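Local coordinates for protein putative serine phosphatase (Pseudomonas aeruginosa, PDB 6K4E) that probably removes phosphate from phosphothreonine or phosphoserine of a partner protein as a magnesium-dependent PP2C-type phosphatase, in a pathway that controls biofilm formation in response to carbon availability, at residues 109-114 with 169-174; 95-100 with 294-299; 142-147 with 186-191; 129-134 with 148-153. One frame throughout, in Å; residues are numbered along the deposited sequence.

Contact 1: 109-114 with 169-174; sequences GVVDCA and TNMDAG. With MG (magnesium ion), chain G; MG (magnesium ion), chain F.
Asp112 OD2 is held by two partners: it binds one magnesium ion at 2.1 Å and accepts from a water that also donates to Asp172 OD2 on the facing strand. The other carboxylate oxygen, Asp112 OD1, binds a second magnesium at 2.2 Å, so a single side chain bridges the pair. Gly115 and, at 2.4 Å, Cys113 O join OD1 on that second ion; Asp238 and Asp291 join OD2 on the first, and one water lies between the metals. With CG anti to the backbone N (chi1 180°), the carboxylate stands out from the strand towards the ions. This is the binuclear centre of the PP2C fold, built where strand 105-113 runs antiparallel to strand 171-179. Asp112 N, lying 36° out of the plane of the Asp172 carbonyl, donates to its O, and Asp172 N returns a bond to Asp112 O, both at 2.8 Å. Asp112 OD2 and Asp172 OD2 stay 4.2 Å apart, and the shared water probably eases their repulsion. A further magnesium lies about 4 Å from the Asp172 side chain. On the reverse face, towards helix 117-138, the contact is apolar. Met171, bent at chi3 (60°), brings SD to 3.9 Å from Val111 CG1 and turns its methyl CE towards Cys113 SG, while Val111 CG2 meets the methyl of Ala173.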
loop_
_atom_site.group_PDB
_atom_site.type_symbol
_atom_site.label_atom_id
_atom_site.label_comp_id
_atom_site.label_asym_id
_atom_site.label_seq_id
_atom_site.Cartn_x
_atom_site.Cartn_y
_atom_site.Cartn_z
ATOM N N GLY B 109 -0.006 -7.645 -16.896
ATOM C CA GLY B 109 -0.707 -6.367 -16.920
ATOM C C GLY B 109 0.066 -5.162 -16.433
ATOM O O GLY B 109 1.162 -5.301 -15.903
ATOM N N VAL B 110 -0.486 -3.966 -16.657
ATOM C CA VAL B 110 0.085 -2.677 -16.242
ATOM C C VAL B 110 -1.010 -1.908 -15.539
ATOM O O VAL B 110 -2.193 -2.089 -15.847
ATOM C CB VAL B 110 0.698 -1.823 -17.390
ATOM C CG1 VAL B 110 1.938 -2.478 -17.991
ATOM C CG2 VAL B 110 -0.345 -1.458 -18.461
ATOM N N VAL B 111 -0.630 -1.052 -14.591
ATOM C CA VAL B 111 -1.600 -0.281 -13.806
ATOM C C VAL B 111 -1.040 1.119 -13.642
ATOM O O VAL B 111 0.145 1.262 -13.380
ATOM C CB VAL B 111 -1.916 -0.923 -12.399
ATOM C CG1 VAL B 111 -2.966 -0.118 -11.657
ATOM C CG2 VAL B 111 -2.364 -2.382 -12.504
ATOM N N ASP B 112 -1.891 2.142 -13.777
ATOM C CA ASP B 112 -1.503 3.536 -13.549
ATOM C C ASP B 112 -2.498 4.018 -12.521
ATOM O O ASP B 112 -3.679 4.177 -12.853
ATOM C CB ASP B 112 -1.601 4.371 -14.859
ATOM C CG ASP B 112 -1.221 5.848 -14.726
ATOM O OD1 ASP B 112 -0.994 6.303 -13.583
ATOM O OD2 ASP B 112 -1.081 6.537 -15.783
ATOM N N CYS B 113 -2.047 4.135 -11.241
ATOM C CA CYS B 113 -2.852 4.605 -10.113
ATOM C C CYS B 113 -2.916 6.116 -10.139
ATOM O O CYS B 113 -1.962 6.739 -10.582
ATOM C CB CYS B 113 -2.256 4.127 -8.792
ATOM S SG CYS B 113 -2.187 2.336 -8.609
ATOM N N ALA B 114 -3.968 6.705 -9.557
ATOM C CA ALA B 114 -4.128 8.158 -9.461
ATOM C C ALA B 114 -2.881 8.794 -8.863
ATOM O O ALA B 114 -2.358 8.308 -7.863
ATOM C CB ALA B 114 -5.338 8.495 -8.626
ATOM N N THR B 169 -8.775 8.471 -6.369
ATOM C CA THR B 169 -8.457 7.071 -6.061
ATOM C C THR B 169 -8.681 6.116 -7.232
ATOM O O THR B 169 -8.580 4.891 -7.063
ATOM C CB THR B 169 -9.258 6.595 -4.832
ATOM O OG1 THR B 169 -10.656 6.629 -5.134
ATOM C CG2 THR B 169 -8.949 7.388 -3.574
ATOM N N ASN B 170 -9.028 6.665 -8.398
ATOM C CA ASN B 170 -9.245 5.891 -9.605
ATOM C C ASN B 170 -7.898 5.413 -10.215
ATOM O O ASN B 170 -6.825 5.927 -9.873
ATOM C CB ASN B 170 -10.096 6.669 -10.600
ATOM C CG ASN B 170 -9.488 7.945 -11.139
ATOM O OD1 ASN B 170 -8.632 8.584 -10.519
ATOM N ND2 ASN B 170 -9.948 8.368 -12.304
ATOM N N MET B 171 -7.957 4.369 -11.038
ATOM C CA MET B 171 -6.778 3.798 -11.667
ATOM C C MET B 171 -7.066 3.207 -13.016
ATOM O O MET B 171 -8.165 2.716 -13.269
ATOM C CB MET B 171 -6.075 2.781 -10.754
ATOM C CG MET B 171 -6.869 1.524 -10.472
ATOM S SD MET B 171 -6.066 0.359 -9.346
ATOM C CE MET B 171 -5.924 1.382 -7.943
ATOM N N ASP B 172 -6.073 3.297 -13.895
ATOM C CA ASP B 172 -6.120 2.712 -15.217
ATOM C C ASP B 172 -5.423 1.378 -15.098
ATOM O O ASP B 172 -4.521 1.253 -14.282
ATOM C CB ASP B 172 -5.360 3.592 -16.212
ATOM C CG ASP B 172 -5.872 5.014 -16.324
ATOM O OD1 ASP B 172 -7.042 5.253 -15.933
ATOM O OD2 ASP B 172 -5.126 5.876 -16.886
ATOM N N ALA B 173 -5.850 0.384 -15.874
ATOM C CA ALA B 173 -5.247 -0.945 -15.925
ATOM C C ALA B 173 -5.558 -1.660 -17.213
ATOM O O ALA B 173 -6.624 -1.477 -17.787
ATOM C CB ALA B 173 -5.654 -1.803 -14.730
ATOM N N GLY B 174 -4.585 -2.414 -17.688
ATOM C CA GLY B 174 -4.707 -3.246 -18.871
ATOM C C GLY B 174 -4.226 -4.607 -18.430
ATOM O O GLY B 174 -3.090 -4.723 -17.976
HETATM MG MG MG G . -0.588 7.972 -12.142
HETATM MG MG MG F . 0.078 8.320 -15.993
HETATM O O HOH W 1 -2.132 5.097 -18.019
HETATM O O HOH W 2 1.759 6.798 -16.196
HETATM O O HOH W 3 0.324 8.944 -13.993
HETATM O O HOH W 4 -1.644 9.440 -15.780
HETATM O O HOH W 5 1.388 7.090 -12.362
HETATM O O HOH W 6 -2.355 8.534 -13.024
#

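Contact 2: 95-100 with 294-299; sequences DFYVYR and TILSFR
Thr294 OG1 donates to Asp95 OD2 across 2.7 Å, the one hydrogen bond between these two strands. The hydroxyl meets the carboxylate oxygen on its anti side, 16° out of the carboxylate plane, and the two side chains pass alongside one another, pointing opposite ways. In Thr294 (chi1 -44°) the CG2 branch lies opposite the backbone N, which sends it towards Tyr97, where it comes within 4.0 Å of CD1 of the ring. Two residues further along, Leu296 lies roughly perpendicular to Tyr97. Its CD2 methyl does the touching, 3.7 Å from Tyr97 CB and 4.0 Å from Val98 O, and it approaches the ring obliquely.

A second shell fixes these groups. Asp95 OD2 is also hydrogen-bonded to Thr237 OG1, so two threonine hydroxyls hold the same oxygen. Asp95 lies beside the metal ligand Asp112, and the Asp95 side chain is itself about 4 Å from a magnesium ion. Tyr97 is held at its far end by a hydrogen bond from OH to Asp71, and its ring meets Trp86 edge to face.

The strand segments run nearly parallel, at 16°, but their axes stay 8.0 Å apart, since they belong to different sheets. This is the interior of the PP2C beta sandwich: strand 95-101, an outermost strand of its sheet, pairs with 105-113 and has helix 117-138 beyond Phe96, whereas strand 293-300 lies between 82-87 and 231-236 in the opposing sheet.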
loop_
_atom_site.group_PDB
_atom_site.type_symbol
_atom_site.label_atom_id
_atom_site.label_comp_id
_atom_site.label_asym_id
_atom_site.label_seq_id
_atom_site.Cartn_x
_atom_site.Cartn_y
_atom_site.Cartn_z
ATOM N N ASP B 95 2.734 3.995 -11.130
ATOM C CA ASP B 95 2.659 2.950 -12.136
ATOM C C ASP B 95 3.303 1.698 -11.631
ATOM O O ASP B 95 4.396 1.754 -11.035
ATOM C CB ASP B 95 3.466 3.372 -13.381
ATOM C CG ASP B 95 2.789 4.167 -14.485
ATOM O OD1 ASP B 95 1.781 4.852 -14.200
ATOM O OD2 ASP B 95 3.351 4.217 -15.598
ATOM N N PHE B 96 2.709 0.561 -11.980
ATOM C CA PHE B 96 3.312 -0.742 -11.689
ATOM C C PHE B 96 2.809 -1.772 -12.689
ATOM O O PHE B 96 2.111 -1.428 -13.635
ATOM C CB PHE B 96 3.178 -1.180 -10.198
ATOM C CG PHE B 96 1.825 -1.698 -9.761
ATOM C CD1 PHE B 96 0.754 -0.830 -9.589
ATOM C CD2 PHE B 96 1.624 -3.056 -9.518
ATOM C CE1 PHE B 96 -0.489 -1.309 -9.156
ATOM C CE2 PHE B 96 0.360 -3.542 -9.145
ATOM C CZ PHE B 96 -0.677 -2.669 -8.946
ATOM N N TYR B 97 3.238 -3.002 -12.544
ATOM C CA TYR B 97 2.875 -4.062 -13.464
ATOM C C TYR B 97 2.784 -5.364 -12.708
ATOM O O TYR B 97 3.359 -5.513 -11.618
ATOM C CB TYR B 97 3.873 -4.165 -14.624
ATOM C CG TYR B 97 5.329 -4.138 -14.216
ATOM C CD1 TYR B 97 5.975 -2.936 -13.957
ATOM C CD2 TYR B 97 6.091 -5.307 -14.199
ATOM C CE1 TYR B 97 7.331 -2.895 -13.633
ATOM C CE2 TYR B 97 7.454 -5.277 -13.875
ATOM C CZ TYR B 97 8.060 -4.069 -13.583
ATOM O OH TYR B 97 9.391 -3.980 -13.301
ATOM N N VAL B 98 1.997 -6.273 -13.262
ATOM C CA VAL B 98 1.737 -7.558 -12.637
ATOM C C VAL B 98 2.099 -8.659 -13.621
ATOM O O VAL B 98 2.187 -8.431 -14.823
ATOM C CB VAL B 98 0.252 -7.658 -12.146
ATOM C CG1 VAL B 98 -0.012 -6.698 -10.985
ATOM C CG2 VAL B 98 -0.756 -7.410 -13.277
ATOM N N TYR B 99 2.270 -9.850 -13.107
ATOM C CA TYR B 99 2.572 -11.037 -13.893
ATOM C C TYR B 99 2.295 -12.222 -12.999
ATOM O O TYR B 99 2.645 -12.192 -11.823
ATOM C CB TYR B 99 4.049 -11.065 -14.309
ATOM C CG TYR B 99 4.415 -12.350 -15.016
ATOM C CD1 TYR B 99 3.919 -12.637 -16.287
ATOM C CD2 TYR B 99 5.279 -13.264 -14.432
ATOM C CE1 TYR B 99 4.256 -13.815 -16.946
ATOM C CE2 TYR B 99 5.622 -14.448 -15.086
ATOM C CZ TYR B 99 5.106 -14.715 -16.346
ATOM O OH TYR B 99 5.412 -15.867 -17.014
ATOM N N ARG B 100 1.647 -13.246 -13.551
ATOM C CA ARG B 100 1.326 -14.497 -12.873
ATOM C C ARG B 100 1.401 -15.650 -13.886
ATOM O O ARG B 100 0.525 -15.775 -14.741
ATOM C CB ARG B 100 -0.065 -14.406 -12.223
ATOM C CG ARG B 100 -0.507 -15.682 -11.474
ATOM C CD ARG B 100 0.255 -15.918 -10.172
ATOM N NE ARG B 100 -0.035 -14.867 -9.189
ATOM C CZ ARG B 100 -0.926 -14.957 -8.212
ATOM N NH1 ARG B 100 -1.593 -16.087 -8.014
ATOM N NH2 ARG B 100 -1.163 -13.919 -7.431
ATOM N N THR B 294 5.774 3.321 -18.181
ATOM C CA THR B 294 5.747 1.863 -18.112
ATOM C C THR B 294 5.353 1.324 -19.447
ATOM O O THR B 294 4.364 1.765 -20.020
ATOM C CB THR B 294 4.783 1.279 -17.053
ATOM O OG1 THR B 294 4.921 2.024 -15.857
ATOM C CG2 THR B 294 5.087 -0.228 -16.747
ATOM N N ILE B 295 6.155 0.374 -19.945
ATOM C CA ILE B 295 5.858 -0.402 -21.130
ATOM C C ILE B 295 6.208 -1.846 -20.787
ATOM O O ILE B 295 7.360 -2.149 -20.528
ATOM C CB ILE B 295 6.533 0.060 -22.458
ATOM C CG1 ILE B 295 6.194 1.510 -22.798
ATOM C CG2 ILE B 295 6.164 -0.903 -23.619
ATOM C CD1 ILE B 295 6.727 1.931 -24.219
ATOM N N LEU B 296 5.209 -2.720 -20.798
ATOM C CA LEU B 296 5.405 -4.143 -20.593
ATOM C C LEU B 296 5.059 -4.829 -21.898
ATOM O O LEU B 296 3.950 -4.686 -22.421
ATOM C CB LEU B 296 4.570 -4.673 -19.407
ATOM C CG LEU B 296 4.792 -6.127 -18.962
ATOM C CD1 LEU B 296 6.270 -6.524 -18.976
ATOM C CD2 LEU B 296 4.144 -6.382 -17.622
ATOM N N SER B 297 6.068 -5.484 -22.481
ATOM C CA SER B 297 5.906 -6.146 -23.754
ATOM C C SER B 297 6.139 -7.603 -23.584
ATOM O O SER B 297 6.909 -7.989 -22.721
ATOM C CB SER B 297 6.849 -5.555 -24.795
ATOM O OG SER B 297 6.747 -6.197 -26.057
ATOM N N PHE B 298 5.440 -8.406 -24.393
ATOM C CA PHE B 298 5.462 -9.870 -24.418
ATOM C C PHE B 298 5.185 -10.378 -25.820
ATOM O O PHE B 298 4.524 -9.706 -26.599
ATOM C CB PHE B 298 4.476 -10.447 -23.398
ATOM C CG PHE B 298 3.024 -10.052 -23.555
ATOM C CD1 PHE B 298 2.558 -8.828 -23.081
ATOM C CD2 PHE B 298 2.112 -10.924 -24.120
ATOM C CE1 PHE B 298 1.199 -8.477 -23.199
ATOM C CE2 PHE B 298 0.763 -10.567 -24.241
ATOM C CZ PHE B 298 0.307 -9.352 -23.768
ATOM N N ARG B 299 5.746 -11.526 -26.178
ATOM C CA ARG B 299 5.599 -12.040 -27.527
ATOM C C ARG B 299 5.203 -13.507 -27.532
ATOM O O ARG B 299 5.681 -14.272 -26.695
ATOM C CB ARG B 299 6.920 -11.813 -28.293
ATOM C CG ARG B 299 6.994 -12.472 -29.656
ATOM C CD ARG B 299 8.147 -11.945 -30.440
ATOM N NE ARG B 299 8.421 -12.773 -31.610
ATOM C CZ ARG B 299 8.218 -12.393 -32.865
ATOM N NH1 ARG B 299 7.709 -11.194 -33.129
ATOM N NH2 ARG B 299 8.515 -13.208 -33.866
#

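Contact 3: 142-147 with 186-191; sequences DPAAIL and AFAGAK
Pro143, Ala144 and Leu147 touch the methyl of Ala188 from the first turn of helix 143-157, and the strand's small side chains let the helix come close. The proline ring lies along the strand: its CB is 3.7 Å from Ala188 CB, its CG reaches to 3.4 Å from Ala186 O, and its CD meets the methyl of Ala186. Ala188 CB sits near the helix backbone itself, 3.4 Å from Ala144 N, and also touches Ala144 CB. One turn on, Leu147 has CG anti to its carbonyl carbon (chi1 -68°), and an extended chi2 (-176°) then carries the CD1 methyl to 3.4 Å from Ala188 O and past the same alanine methyl. Helix and strand axes make an angle of 32°, 7.5 Å apart at closest, as one layer of helices covers a sheet in the PP2C sandwich. The helix start is fixed by an N-cap: Asp142 OD1 accepts from Ala145 N at 3.2 Å, met from above the carboxylate plane. Asn222 bonds both to that oxygen and to Ala144 N. No polar bond crosses between the segments, whose backbones bond within helix, sheet and cap; the interface rests on van der Waals contact between aliphatic groups and against backbone atoms.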
loop_
_atom_site.group_PDB
_atom_site.type_symbol
_atom_site.label_atom_id
_atom_site.label_comp_id
_atom_site.label_asym_id
_atom_site.label_seq_id
_atom_site.Cartn_x
_atom_site.Cartn_y
_atom_site.Cartn_z
ATOM N N ASP B 142 -9.385 -14.658 -16.262
ATOM C CA ASP B 142 -10.484 -13.803 -16.663
ATOM C C ASP B 142 -10.135 -12.348 -16.332
ATOM O O ASP B 142 -10.482 -11.894 -15.238
ATOM C CB ASP B 142 -11.776 -14.290 -15.956
ATOM C CG ASP B 142 -13.097 -13.688 -16.407
ATOM O OD1 ASP B 142 -13.081 -12.594 -17.018
ATOM O OD2 ASP B 142 -14.153 -14.257 -16.060
ATOM N N PRO B 143 -9.473 -11.599 -17.268
ATOM C CA PRO B 143 -9.078 -10.205 -16.974
ATOM C C PRO B 143 -10.214 -9.276 -16.537
ATOM O O PRO B 143 -10.035 -8.523 -15.589
ATOM C CB PRO B 143 -8.408 -9.750 -18.278
ATOM C CG PRO B 143 -7.891 -11.003 -18.869
ATOM C CD PRO B 143 -8.969 -12.008 -18.595
ATOM N N ALA B 144 -11.381 -9.352 -17.179
ATOM C CA ALA B 144 -12.551 -8.539 -16.807
ATOM C C ALA B 144 -13.013 -8.821 -15.386
ATOM O O ALA B 144 -13.320 -7.861 -14.685
ATOM C CB ALA B 144 -13.693 -8.736 -17.787
ATOM N N ALA B 145 -13.039 -10.112 -14.947
ATOM C CA ALA B 145 -13.427 -10.482 -13.563
ATOM C C ALA B 145 -12.407 -9.983 -12.533
ATOM O O ALA B 145 -12.806 -9.523 -11.468
ATOM C CB ALA B 145 -13.600 -11.983 -13.432
ATOM N N ILE B 146 -11.089 -10.037 -12.886
ATOM C CA ILE B 146 -9.983 -9.581 -12.050
ATOM C C ILE B 146 -10.129 -8.077 -11.807
ATOM O O ILE B 146 -9.989 -7.635 -10.683
ATOM C CB ILE B 146 -8.586 -9.989 -12.649
ATOM C CG1 ILE B 146 -8.425 -11.534 -12.696
ATOM C CG2 ILE B 146 -7.417 -9.384 -11.834
ATOM C CD1 ILE B 146 -7.392 -12.036 -13.675
ATOM N N LEU B 147 -10.425 -7.303 -12.852
ATOM C CA LEU B 147 -10.601 -5.848 -12.786
ATOM C C LEU B 147 -11.790 -5.443 -11.936
ATOM O O LEU B 147 -11.676 -4.484 -11.179
ATOM C CB LEU B 147 -10.695 -5.228 -14.196
ATOM C CG LEU B 147 -9.438 -5.264 -15.067
ATOM C CD1 LEU B 147 -9.681 -4.549 -16.349
ATOM C CD2 LEU B 147 -8.261 -4.615 -14.381
ATOM N N ALA B 186 -7.028 -13.060 -23.907
ATOM C CA ALA B 186 -8.186 -12.336 -23.405
ATOM C C ALA B 186 -7.651 -11.046 -22.822
ATOM O O ALA B 186 -6.694 -11.086 -22.064
ATOM C CB ALA B 186 -8.910 -13.154 -22.340
ATOM N N PHE B 187 -8.206 -9.910 -23.221
ATOM C CA PHE B 187 -7.772 -8.607 -22.721
ATOM C C PHE B 187 -8.940 -7.812 -22.155
ATOM O O PHE B 187 -10.020 -7.800 -22.734
ATOM C CB PHE B 187 -7.066 -7.782 -23.847
ATOM C CG PHE B 187 -6.938 -6.296 -23.549
ATOM C CD1 PHE B 187 -6.062 -5.832 -22.565
ATOM C CD2 PHE B 187 -7.740 -5.370 -24.201
ATOM C CE1 PHE B 187 -6.003 -4.466 -22.245
ATOM C CE2 PHE B 187 -7.661 -4.013 -23.889
ATOM C CZ PHE B 187 -6.788 -3.572 -22.933
ATOM N N ALA B 188 -8.717 -7.127 -21.044
ATOM C CA ALA B 188 -9.711 -6.213 -20.468
ATOM C C ALA B 188 -8.958 -5.027 -19.912
ATOM O O ALA B 188 -7.962 -5.211 -19.230
ATOM C CB ALA B 188 -10.533 -6.895 -19.384
ATOM N N GLY B 189 -9.408 -3.828 -20.248
ATOM C CA GLY B 189 -8.748 -2.602 -19.823
ATOM C C GLY B 189 -9.650 -1.458 -19.423
ATOM O O GLY B 189 -10.761 -1.328 -19.933
ATOM N N ALA B 190 -9.182 -0.645 -18.467
ATOM C CA ALA B 190 -9.836 0.580 -18.012
ATOM C C ALA B 190 -8.839 1.700 -18.337
ATOM O O ALA B 190 -7.825 1.823 -17.654
ATOM C CB ALA B 190 -10.094 0.516 -16.515
ATOM N N LYS B 191 -9.041 2.383 -19.480
ATOM C CA LYS B 191 -8.247 3.502 -19.984
ATOM C C LYS B 191 -6.828 3.095 -20.389
ATOM O O LYS B 191 -5.933 3.949 -20.435
ATOM C CB LYS B 191 -8.251 4.688 -18.995
ATOM C CG LYS B 191 -9.605 5.429 -18.934
ATOM C CD LYS B 191 -9.648 6.565 -17.925
ATOM C CE LYS B 191 -8.794 7.760 -18.276
ATOM N NZ LYS B 191 -8.669 8.682 -17.114
#

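Contact 4: 129-134 with 148-153; sequences AAIDHA and GETDQA
Segments 129-134 and 148-153 cross at 129°, their axes 8.2 Å apart at closest, with Ala130 opposite Thr150 and Ala134 opposite Glu149. They belong to two successive helices joined by a short connection, 117-138 and 143-157, which cross steeply and lie against one sheet of the PP2C sandwich. Alanines keep the crossing close. Ala130 CB meets Ala153 CB at 3.7 Å, and Ala134 CB presses on Glu149 CB. The same Ala134 CB also lies 3.4 Å from Thr150 OG1. That hydroxyl is already engaged by Ile146 O one turn back in its own helix, so here it serves as a packing surface. Both branches of Thr150 lie against Ile131 CG1, which is 3.6 Å from Thr150 OG1 and 3.7 Å from Thr150 CG2. The CB of Ile131 itself points away from the other helix, and its side chain also touches strand 95-101. At the outer margin His133 extends towards Glu149, and it also packs on Glu136 of the second subunit, so this helix pair borders the dimer partner. Ring and carboxylate planes are 38° apart, and Glu149 OE1 lies at the ring's edge, near its plane, 3.6 Å from His133 NE2.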
loop_
_atom_site.group_PDB
_atom_site.type_symbol
_atom_site.label_atom_id
_atom_site.label_comp_id
_atom_site.label_asym_id
_atom_site.label_seq_id
_atom_site.Cartn_x
_atom_site.Cartn_y
_atom_site.Cartn_z
ATOM N N ALA B 129 -1.948 -5.488 -3.729
ATOM C CA ALA B 129 -2.659 -6.384 -2.809
ATOM C C ALA B 129 -4.077 -6.668 -3.288
ATOM O O ALA B 129 -4.494 -7.826 -3.264
ATOM C CB ALA B 129 -2.685 -5.787 -1.416
ATOM N N ALA B 130 -4.808 -5.634 -3.753
ATOM C CA ALA B 130 -6.147 -5.774 -4.360
ATOM C C ALA B 130 -6.102 -6.706 -5.605
ATOM O O ALA B 130 -7.039 -7.467 -5.819
ATOM C CB ALA B 130 -6.684 -4.407 -4.773
ATOM N N ILE B 131 -5.014 -6.680 -6.385
ATOM C CA ILE B 131 -4.898 -7.538 -7.575
ATOM C C ILE B 131 -4.671 -9.006 -7.151
ATOM O O ILE B 131 -5.305 -9.908 -7.720
ATOM C CB ILE B 131 -3.874 -6.989 -8.629
ATOM C CG1 ILE B 131 -4.557 -5.888 -9.455
ATOM C CG2 ILE B 131 -3.325 -8.099 -9.576
ATOM C CD1 ILE B 131 -3.672 -5.049 -10.311
ATOM N N ASP B 132 -3.844 -9.229 -6.102
ATOM C CA ASP B 132 -3.573 -10.556 -5.536
ATOM C C ASP B 132 -4.856 -11.184 -5.013
ATOM O O ASP B 132 -5.115 -12.355 -5.287
ATOM C CB ASP B 132 -2.531 -10.453 -4.399
ATOM C CG ASP B 132 -1.119 -10.230 -4.900
ATOM O OD1 ASP B 132 -0.960 -9.719 -6.035
ATOM O OD2 ASP B 132 -0.178 -10.537 -4.160
ATOM N N HIS B 133 -5.664 -10.401 -4.272
ATOM C CA HIS B 133 -6.964 -10.847 -3.757
ATOM C C HIS B 133 -7.849 -11.291 -4.929
ATOM O O HIS B 133 -8.379 -12.394 -4.904
ATOM C CB HIS B 133 -7.667 -9.734 -2.950
ATOM C CG HIS B 133 -9.128 -9.988 -2.732
ATOM N ND1 HIS B 133 -9.582 -10.708 -1.637
ATOM C CD2 HIS B 133 -10.192 -9.645 -3.502
ATOM C CE1 HIS B 133 -10.900 -10.771 -1.769
ATOM N NE2 HIS B 133 -11.312 -10.152 -2.879
ATOM N N ALA B 134 -8.000 -10.424 -5.945
ATOM C CA ALA B 134 -8.820 -10.674 -7.131
ATOM C C ALA B 134 -8.396 -11.948 -7.871
ATOM O O ALA B 134 -9.267 -12.760 -8.178
ATOM C CB ALA B 134 -8.788 -9.466 -8.052
ATOM N N GLY B 148 -12.900 -6.190 -12.051
ATOM C CA GLY B 148 -14.127 -5.986 -11.286
ATOM C C GLY B 148 -13.881 -6.194 -9.806
ATOM O O GLY B 148 -14.221 -5.337 -8.987
ATOM N N GLU B 149 -13.230 -7.320 -9.474
ATOM C CA GLU B 149 -12.848 -7.711 -8.127
ATOM C C GLU B 149 -11.790 -6.763 -7.542
ATOM O O GLU B 149 -11.844 -6.505 -6.336
ATOM C CB GLU B 149 -12.357 -9.167 -8.110
ATOM C CG GLU B 149 -13.464 -10.200 -7.943
ATOM C CD GLU B 149 -14.267 -10.125 -6.652
ATOM O OE1 GLU B 149 -13.659 -9.937 -5.573
ATOM O OE2 GLU B 149 -15.509 -10.267 -6.725
ATOM N N THR B 150 -10.835 -6.242 -8.397
ATOM C CA THR B 150 -9.802 -5.290 -7.967
ATOM C C THR B 150 -10.476 -3.982 -7.526
ATOM O O THR B 150 -10.161 -3.444 -6.463
ATOM C CB THR B 150 -8.732 -5.092 -9.051
ATOM O OG1 THR B 150 -8.082 -6.340 -9.293
ATOM C CG2 THR B 150 -7.700 -4.046 -8.672
ATOM N N ASP B 151 -11.429 -3.513 -8.337
ATOM C CA ASP B 151 -12.244 -2.326 -8.078
ATOM C C ASP B 151 -12.916 -2.464 -6.688
ATOM O O ASP B 151 -12.761 -1.569 -5.871
ATOM C CB ASP B 151 -13.292 -2.158 -9.201
ATOM C CG ASP B 151 -14.102 -0.865 -9.224
ATOM O OD1 ASP B 151 -13.891 -0.016 -8.351
ATOM O OD2 ASP B 151 -14.923 -0.693 -10.154
ATOM N N GLN B 152 -13.596 -3.603 -6.419
ATOM C CA GLN B 152 -14.285 -3.870 -5.150
ATOM C C GLN B 152 -13.336 -3.875 -3.939
ATOM O O GLN B 152 -13.618 -3.204 -2.943
ATOM C CB GLN B 152 -15.124 -5.163 -5.226
ATOM C CG GLN B 152 -16.361 -5.057 -6.141
ATOM C CD GLN B 152 -17.267 -3.858 -5.857
ATOM O OE1 GLN B 152 -17.700 -3.609 -4.718
ATOM N NE2 GLN B 152 -17.566 -3.080 -6.896
ATOM N N ALA B 153 -12.186 -4.578 -4.074
ATOM C CA ALA B 153 -11.130 -4.669 -3.072
ATOM C C ALA B 153 -10.598 -3.270 -2.780
ATOM O O ALA B 153 -10.407 -2.942 -1.610
ATOM C CB ALA B 153 -10.009 -5.584 -3.559
#

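Contacts 1 and 3 share one five-stranded antiparallel sheet, joined where Ala173 pairs with Ala190, and contact 2 ties an outermost strand of it, 95-101, to the opposing sheet. Contact 4 lies in the helical layer outside, its centre 12 Å from those of contacts 1 and 3 and 17 Å from that of contact 2. Ile131 connects it inwards, touching Val111 of contact 1 and Phe96 and Val98 of contact 2. Along the chain, contact 2 encloses all the others, contact 4 is nested within contact 1, and contact 3 crosses both 1 and 4. Sandwich and helical cover thus meet near a metal centre to which strand 105-113 contributes Asp112 and Cys113, beside the inter-sheet contact.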